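Local coordinates for protein glutamate racemase (Campylobacter jejuni, PDB 3UHF) that belongs to the Asp/Glu/hydantoin racemase family and folds around two parallel beta sheets, with D-glutamic acid bound in its pocket, at residues 68-79 / 100-111. Numbering follows the deposited sequence.
Sequences KDTIIKFCLEAL and YALDALRAKAHF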
ATOM      1  N   LYS A  68      14.963  -4.022   9.267  1.00 24.44           N
ATOM      2  CA  LYS A  68      14.106  -3.170  10.097  1.00 24.20           C
ATOM      3  C   LYS A  68      14.700  -1.795  10.421  1.00 25.08           C
ATOM      4  O   LYS A  68      14.050  -0.763  10.216  1.00 26.03           O
ATOM      5  CB  LYS A  68      13.736  -3.913  11.394  1.00 27.88           C
ATOM      6  CG  LYS A  68      12.976  -3.068  12.414  1.00 38.62           C
ATOM      7  CD  LYS A  68      12.492  -3.898  13.607  1.00 48.81           C
ATOM      8  CE  LYS A  68      13.622  -4.245  14.550  1.00 61.07           C
ATOM      9  NZ  LYS A  68      14.109  -3.052  15.308  1.00 72.49           N
ATOM     10  N   ASP A  69      15.930  -1.781  10.922  1.00 25.42           N
ATOM     11  CA  ASP A  69      16.585  -0.527  11.306  1.00 29.20           C
ATOM     12  C   ASP A  69      16.694   0.469  10.151  1.00 28.01           C
ATOM     13  O   ASP A  69      16.429   1.659  10.324  1.00 27.04           O
ATOM     14  CB  ASP A  69      17.966  -0.784  11.909  1.00 33.05           C
ATOM     15  CG  ASP A  69      17.892  -1.532  13.229  1.00 47.68           C
ATOM     16  OD1 ASP A  69      16.798  -1.565  13.847  1.00 45.37           O
ATOM     17  OD2 ASP A  69      18.926  -2.091  13.654  1.00 53.03           O
ATOM     18  N   THR A  70      17.082  -0.019   8.976  1.00 23.19           N
ATOM     19  CA  THR A  70      17.182   0.819   7.788  1.00 22.47           C
ATOM     20  C   THR A  70      15.816   1.376   7.369  1.00 22.23           C
ATOM     21  O   THR A  70      15.677   2.567   7.075  1.00 25.62           O
ATOM     22  CB  THR A  70      17.802   0.019   6.611  1.00 26.84           C
ATOM     23  OG1 THR A  70      19.120  -0.405   6.971  1.00 24.78           O
ATOM     24  CG2 THR A  70      17.881   0.869   5.353  1.00 25.03           C
ATOM     25  N   ILE A  71      14.816   0.502   7.334  1.00 22.89           N
ATOM     26  CA  ILE A  71      13.456   0.888   6.969  1.00 22.36           C
ATOM     27  C   ILE A  71      12.926   1.985   7.890  1.00 24.86           C
ATOM     28  O   ILE A  71      12.381   2.990   7.433  1.00 22.37           O
ATOM     29  CB  ILE A  71      12.512  -0.329   6.995  1.00 20.02           C
ATOM     30  CG1 ILE A  71      12.879  -1.305   5.868  1.00 20.20           C
ATOM     31  CG2 ILE A  71      11.043   0.112   6.860  1.00 18.44           C
ATOM     32  CD1 ILE A  71      12.344  -2.730   6.082  1.00 20.54           C
ATOM     33  N   ILE A  72      13.107   1.799   9.189  1.00 23.77           N
ATOM     34  CA  ILE A  72      12.636   2.790  10.150  1.00 25.53           C
ATOM     35  C   ILE A  72      13.363   4.119   9.959  1.00 29.11           C
ATOM     36  O   ILE A  72      12.744   5.183   9.917  1.00 25.14           O
ATOM     37  CB  ILE A  72      12.788   2.283  11.584  1.00 25.13           C
ATOM     38  CG1 ILE A  72      11.801   1.130  11.828  1.00 24.83           C
ATOM     39  CG2 ILE A  72      12.554   3.423  12.578  1.00 32.47           C
ATOM     40  CD1 ILE A  72      11.878   0.539  13.230  1.00 29.59           C
ATOM     41  N   LYS A  73      14.680   4.046   9.801  1.00 27.19           N
ATOM     42  CA  LYS A  73      15.486   5.237   9.603  1.00 26.68           C
ATOM     43  C   LYS A  73      15.002   6.011   8.380  1.00 25.46           C
ATOM     44  O   LYS A  73      14.782   7.214   8.455  1.00 26.11           O
ATOM     45  CB  LYS A  73      16.959   4.845   9.425  1.00 24.58           C
ATOM     46  CG  LYS A  73      17.885   6.002   9.100  1.00 32.89           C
ATOM     47  CD  LYS A  73      19.242   5.481   8.623  1.00 43.60           C
ATOM     48  CE  LYS A  73      20.196   6.626   8.290  1.00 54.15           C
ATOM     49  NZ  LYS A  73      21.492   6.141   7.723  1.00 53.84           N
ATOM     50  N   PHE A  74      14.829   5.311   7.258  1.00 23.16           N
ATOM     51  CA  PHE A  74      14.358   5.946   6.029  1.00 21.59           C
ATOM     52  C   PHE A  74      12.963   6.587   6.185  1.00 23.34           C
ATOM     53  O   PHE A  74      12.705   7.669   5.657  1.00 24.64           O
ATOM     54  CB  PHE A  74      14.338   4.935   4.876  1.00 19.63           C
ATOM     55  CG  PHE A  74      15.719   4.555   4.359  1.00 23.99           C
ATOM     56  CD1 PHE A  74      16.862   5.164   4.863  1.00 26.16           C
ATOM     57  CD2 PHE A  74      15.864   3.598   3.369  1.00 27.35           C
ATOM     58  CE1 PHE A  74      18.125   4.825   4.392  1.00 28.62           C
ATOM     59  CE2 PHE A  74      17.137   3.259   2.888  1.00 25.93           C
ATOM     60  CZ  PHE A  74      18.259   3.873   3.402  1.00 29.58           C
ATOM     61  N   CYS A  75      12.062   5.908   6.883  1.00 22.99           N
ATOM     62  CA  CYS A  75      10.715   6.449   7.095  1.00 21.10           C
ATOM     63  C   CYS A  75      10.728   7.725   7.933  1.00 25.86           C
ATOM     64  O   CYS A  75      10.000   8.682   7.643  1.00 26.02           O
ATOM     65  CB  CYS A  75       9.805   5.407   7.749  1.00 23.69           C
ATOM     66  SG  CYS A  75       9.429   4.017   6.654  1.00 25.30           S
ATOM     67  N   LEU A  76      11.542   7.740   8.981  1.00 25.23           N
ATOM     68  CA  LEU A  76      11.655   8.941   9.806  1.00 29.87           C
ATOM     69  C   LEU A  76      12.205  10.119   8.999  1.00 33.41           C
ATOM     70  O   LEU A  76      11.809  11.260   9.221  1.00 30.35           O
ATOM     71  CB  LEU A  76      12.498   8.682  11.061  1.00 28.57           C
ATOM     72  CG  LEU A  76      11.789   7.846  12.136  1.00 31.98           C
ATOM     73  CD1 LEU A  76      12.750   7.455  13.251  1.00 36.10           C
ATOM     74  CD2 LEU A  76      10.585   8.599  12.705  1.00 29.81           C
ATOM     75  N   GLU A  77      13.105   9.847   8.053  1.00 28.64           N
ATOM     76  CA  GLU A  77      13.578  10.901   7.170  1.00 29.02           C
ATOM     77  C   GLU A  77      12.440  11.419   6.300  1.00 30.42           C
ATOM     78  O   GLU A  77      12.352  12.614   6.020  1.00 30.65           O
ATOM     79  CB  GLU A  77      14.734  10.409   6.294  1.00 32.25           C
ATOM     80  CG  GLU A  77      15.963   9.983   7.078  1.00 32.78           C
ATOM     81  CD  GLU A  77      17.110   9.572   6.165  1.00 37.92           C
ATOM     82  OE1 GLU A  77      16.911   9.599   4.933  1.00 35.69           O
ATOM     83  OE2 GLU A  77      18.201   9.239   6.678  1.00 36.10           O
ATOM     84  N   ALA A  78      11.564  10.513   5.884  1.00 28.98           N
ATOM     85  CA  ALA A  78      10.416  10.893   5.075  1.00 32.26           C
ATOM     86  C   ALA A  78       9.486  11.796   5.882  1.00 29.68           C
ATOM     87  O   ALA A  78       8.975  12.800   5.379  1.00 30.21           O
ATOM     88  CB  ALA A  78       9.673   9.652   4.587  1.00 30.47           C
ATOM     89  N   LEU A  79       9.287  11.449   7.146  1.00 27.04           N
ATOM     90  CA  LEU A  79       8.483  12.290   8.026  1.00 26.82           C
ATOM     91  C   LEU A  79       9.067  13.708   8.073  1.00 31.70           C
ATOM     92  O   LEU A  79       8.333  14.691   7.956  1.00 32.73           O
ATOM     93  CB  LEU A  79       8.402  11.679   9.427  1.00 31.90           C
ATOM     94  CG  LEU A  79       7.532  12.421  10.442  1.00 34.84           C
ATOM     95  CD1 LEU A  79       6.123  12.597   9.902  1.00 37.90           C
ATOM     96  CD2 LEU A  79       7.519  11.689  11.770  1.00 31.28           C
ATOM     97  N   TYR A 100       6.891  -1.964   9.827  1.00 21.78           N
ATOM     98  CA  TYR A 100       7.967  -1.677  10.788  1.00 23.24           C
ATOM     99  C   TYR A 100       7.942  -0.292  11.433  1.00 24.27           C
ATOM    100  O   TYR A 100       8.294  -0.150  12.603  1.00 25.63           O
ATOM    101  CB  TYR A 100       9.341  -1.886  10.136  1.00 19.50           C
ATOM    102  CG  TYR A 100       9.637  -3.330   9.815  1.00 22.77           C
ATOM    103  CD1 TYR A 100      10.052  -4.212  10.809  1.00 29.60           C
ATOM    104  CD2 TYR A 100       9.479  -3.819   8.526  1.00 18.64           C
ATOM    105  CE1 TYR A 100      10.314  -5.539  10.522  1.00 31.00           C
ATOM    106  CE2 TYR A 100       9.740  -5.138   8.231  1.00 19.27           C
ATOM    107  CZ  TYR A 100      10.158  -5.995   9.235  1.00 25.06           C
ATOM    108  OH  TYR A 100      10.420  -7.316   8.936  1.00 25.65           O
ATOM    109  N   ALA A 101       7.538   0.726  10.677  1.00 19.76           N
ATOM    110  CA  ALA A 101       7.788   2.116  11.085  1.00 22.40           C
ATOM    111  C   ALA A 101       6.661   2.883  11.791  1.00 23.73           C
ATOM    112  O   ALA A 101       6.879   4.015  12.214  1.00 23.92           O
ATOM    113  CB  ALA A 101       8.274   2.926   9.888  1.00 22.73           C
ATOM    114  N   LEU A 102       5.471   2.306  11.905  1.00 22.16           N
ATOM    115  CA  LEU A 102       4.338   3.068  12.449  1.00 26.70           C
ATOM    116  C   LEU A 102       4.529   3.599  13.875  1.00 28.24           C
ATOM    117  O   LEU A 102       4.186   4.751  14.148  1.00 23.79           O
ATOM    118  CB  LEU A 102       3.027   2.290  12.341  1.00 24.13           C
ATOM    119  CG  LEU A 102       2.563   2.022  10.908  1.00 27.85           C
ATOM    120  CD1 LEU A 102       1.159   1.422  10.922  1.00 25.72           C
ATOM    121  CD2 LEU A 102       2.601   3.295  10.057  1.00 29.40           C
ATOM    122  N   ASP A 103       5.059   2.770  14.776  1.00 23.53           N
ATOM    123  CA  ASP A 103       5.301   3.199  16.158  1.00 29.12           C
ATOM    124  C   ASP A 103       6.212   4.411  16.200  1.00 31.94           C
ATOM    125  O   ASP A 103       5.929   5.388  16.888  1.00 29.47           O
ATOM    126  CB  ASP A 103       5.921   2.079  17.005  1.00 35.03           C
ATOM    127  CG  ASP A 103       4.926   0.984  17.353  1.00 43.68           C
ATOM    128  OD1 ASP A 103       3.711   1.182  17.129  1.00 41.97           O
ATOM    129  OD2 ASP A 103       5.363  -0.081  17.840  1.00 44.16           O
ATOM    130  N   ALA A 104       7.311   4.341  15.456  1.00 28.83           N
ATOM    131  CA  ALA A 104       8.303   5.406  15.472  1.00 27.75           C
ATOM    132  C   ALA A 104       7.737   6.672  14.850  1.00 29.15           C
ATOM    133  O   ALA A 104       7.976   7.776  15.348  1.00 30.27           O
ATOM    134  CB  ALA A 104       9.568   4.968  14.745  1.00 28.14           C
ATOM    135  N   LEU A 105       6.993   6.509  13.760  1.00 23.96           N
ATOM    136  CA  LEU A 105       6.385   7.648  13.078  1.00 27.39           C
ATOM    137  C   LEU A 105       5.394   8.357  13.988  1.00 25.92           C
ATOM    138  O   LEU A 105       5.384   9.581  14.089  1.00 29.01           O
ATOM    139  CB  LEU A 105       5.681   7.193  11.794  1.00 22.62           C
ATOM    140  CG  LEU A 105       6.616   6.803  10.644  1.00 26.18           C
ATOM    141  CD1 LEU A 105       5.835   6.139   9.524  1.00 22.70           C
ATOM    142  CD2 LEU A 105       7.356   8.027  10.127  1.00 30.37           C
ATOM    143  N   ARG A 106       4.557   7.574  14.652  1.00 25.27           N
ATOM    144  CA  ARG A 106       3.527   8.142  15.507  1.00 27.36           C
ATOM    145  C   ARG A 106       4.126   8.830  16.731  1.00 32.06           C
ATOM    146  O   ARG A 106       3.625   9.854  17.184  1.00 34.22           O
ATOM    147  CB  ARG A 106       2.537   7.057  15.908  1.00 27.95           C
ATOM    148  CG  ARG A 106       1.643   6.674  14.758  1.00 28.81           C
ATOM    149  CD  ARG A 106       0.955   5.352  14.997  1.00 32.76           C
ATOM    150  NE  ARG A 106      -0.026   5.085  13.956  1.00 33.06           N
ATOM    151  CZ  ARG A 106      -0.513   3.882  13.688  1.00 37.56           C
ATOM    152  NH1 ARG A 106      -0.096   2.831  14.382  1.00 31.87           N
ATOM    153  NH2 ARG A 106      -1.405   3.728  12.716  1.00 34.60           N
ATOM    154  N   ALA A 107       5.216   8.275  17.251  1.00 34.71           N
ATOM    155  CA  ALA A 107       5.878   8.871  18.405  1.00 35.02           C
ATOM    156  C   ALA A 107       6.402  10.268  18.083  1.00 38.78           C
ATOM    157  O   ALA A 107       6.522  11.111  18.969  1.00 36.65           O
ATOM    158  CB  ALA A 107       7.008   7.973  18.892  1.00 31.52           C
ATOM    159  N   LYS A 108       6.693  10.518  16.810  1.00 35.31           N
ATOM    160  CA  LYS A 108       7.292  11.786  16.402  1.00 38.73           C
ATOM    161  C   LYS A 108       6.262  12.768  15.849  1.00 40.15           C
ATOM    162  O   LYS A 108       6.310  13.963  16.142  1.00 42.67           O
ATOM    163  CB  LYS A 108       8.379  11.538  15.355  1.00 33.49           C
ATOM    164  CG  LYS A 108       9.115  12.787  14.903  1.00 41.51           C
ATOM    165  CD  LYS A 108       9.913  13.394  16.042  1.00 51.77           C
ATOM    166  CE  LYS A 108      10.903  14.438  15.534  1.00 54.04           C
ATOM    167  NZ  LYS A 108      10.235  15.682  15.050  1.00 52.71           N
ATOM    168  N   ALA A 109       5.332  12.252  15.049  1.00 30.34           N
ATOM    169  CA  ALA A 109       4.349  13.083  14.353  1.00 31.66           C
ATOM    170  C   ALA A 109       3.258  13.627  15.278  1.00 35.70           C
ATOM    171  O   ALA A 109       2.879  12.980  16.252  1.00 37.26           O
ATOM    172  CB  ALA A 109       3.714  12.293  13.201  1.00 31.87           C
ATOM    173  N   HIS A 110       2.746  14.813  14.961  1.00 31.88           N
ATOM    174  CA  HIS A 110       1.647  15.382  15.734  1.00 33.44           C
ATOM    175  C   HIS A 110       0.362  15.448  14.923  1.00 35.66           C
ATOM    176  O   HIS A 110      -0.531  16.238  15.209  1.00 43.55           O
ATOM    177  CB  HIS A 110       2.034  16.746  16.311  1.00 42.98           C
ATOM    178  CG  HIS A 110       3.211  16.679  17.229  1.00 42.87           C
ATOM    179  ND1 HIS A 110       4.411  17.299  16.950  1.00 46.90           N
ATOM    180  CD2 HIS A 110       3.387  16.026  18.401  1.00 40.48           C
ATOM    181  CE1 HIS A 110       5.267  17.047  17.924  1.00 44.30           C
ATOM    182  NE2 HIS A 110       4.674  16.271  18.811  1.00 47.68           N
ATOM    183  N   PHE A 111       0.279  14.594  13.909  1.00 32.14           N
ATOM    184  CA  PHE A 111      -0.953  14.386  13.156  1.00 36.69           C
ATOM    185  C   PHE A 111      -1.130  12.880  12.979  1.00 29.88           C
ATOM    186  O   PHE A 111      -0.178  12.130  13.174  1.00 29.04           O
ATOM    187  CB  PHE A 111      -0.892  15.104  11.806  1.00 39.41           C
ATOM    188  CG  PHE A 111       0.426  14.969  11.115  1.00 38.04           C
ATOM    189  CD1 PHE A 111       0.764  13.793  10.457  1.00 33.08           C
ATOM    190  CD2 PHE A 111       1.331  16.019  11.122  1.00 37.53           C
ATOM    191  CE1 PHE A 111       1.988  13.665   9.825  1.00 34.12           C
ATOM    192  CE2 PHE A 111       2.553  15.898  10.489  1.00 34.46           C
ATOM    193  CZ  PHE A 111       2.880  14.720   9.835  1.00 33.55           C
TER
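The methyl of A101 meets both CB and SG of C75, with A101 CB 3.6 Å from C75 SG, and here the backbones of segments 68-79 and 100-111 come closest: the I72 and A101 CA atoms lie 5.0 Å apart. The small A101 is consistent with this close approach, while C75 and L105, both buried, continue the tight side toward the sheet, C75 reaching F30 of strand 26-31 and L105 reaching I92 of strand 89-92. L105 CD2 rests against the facing helix backbone, 3.7 Å from the carbonyl O of C75 and 3.9 Å from L79 CB. L79 closes this end. Its chi1 of -177° swings CG away from its own N and carries both methyls toward K108-F111: CD2 packs against K108 CG at 3.7 Å, CD1 reaches F111 CZ, and both come near A109 CB.

At the other end K68 and I71 come to the Y100 ring obliquely from the same side of its plane. K68 CG lies 3.5 Å from Y100 CD1, and I71 CD1 meets CD2; the hydroxyl bonds to A142 O, tying the contact to helix 141-146.

The outer side is looser. I72 CG2 and A104 CB are 4.0 Å apart, and L76 CD2 lies against the A104 backbone. The charged ends of K68 and K108 lead away from the interface, K68 NZ making a salt bridge with D69 OD1 that is weak as a hydrogen bond. Thus two roughly parallel helices, crossing at -30°, lie side by side against the same parallel sheet. No hydrogen bond joins the segments, so their mutual fit rests on apolar shape: branched side chains pack around the close approach at A101, and charge stays at the solvent margin.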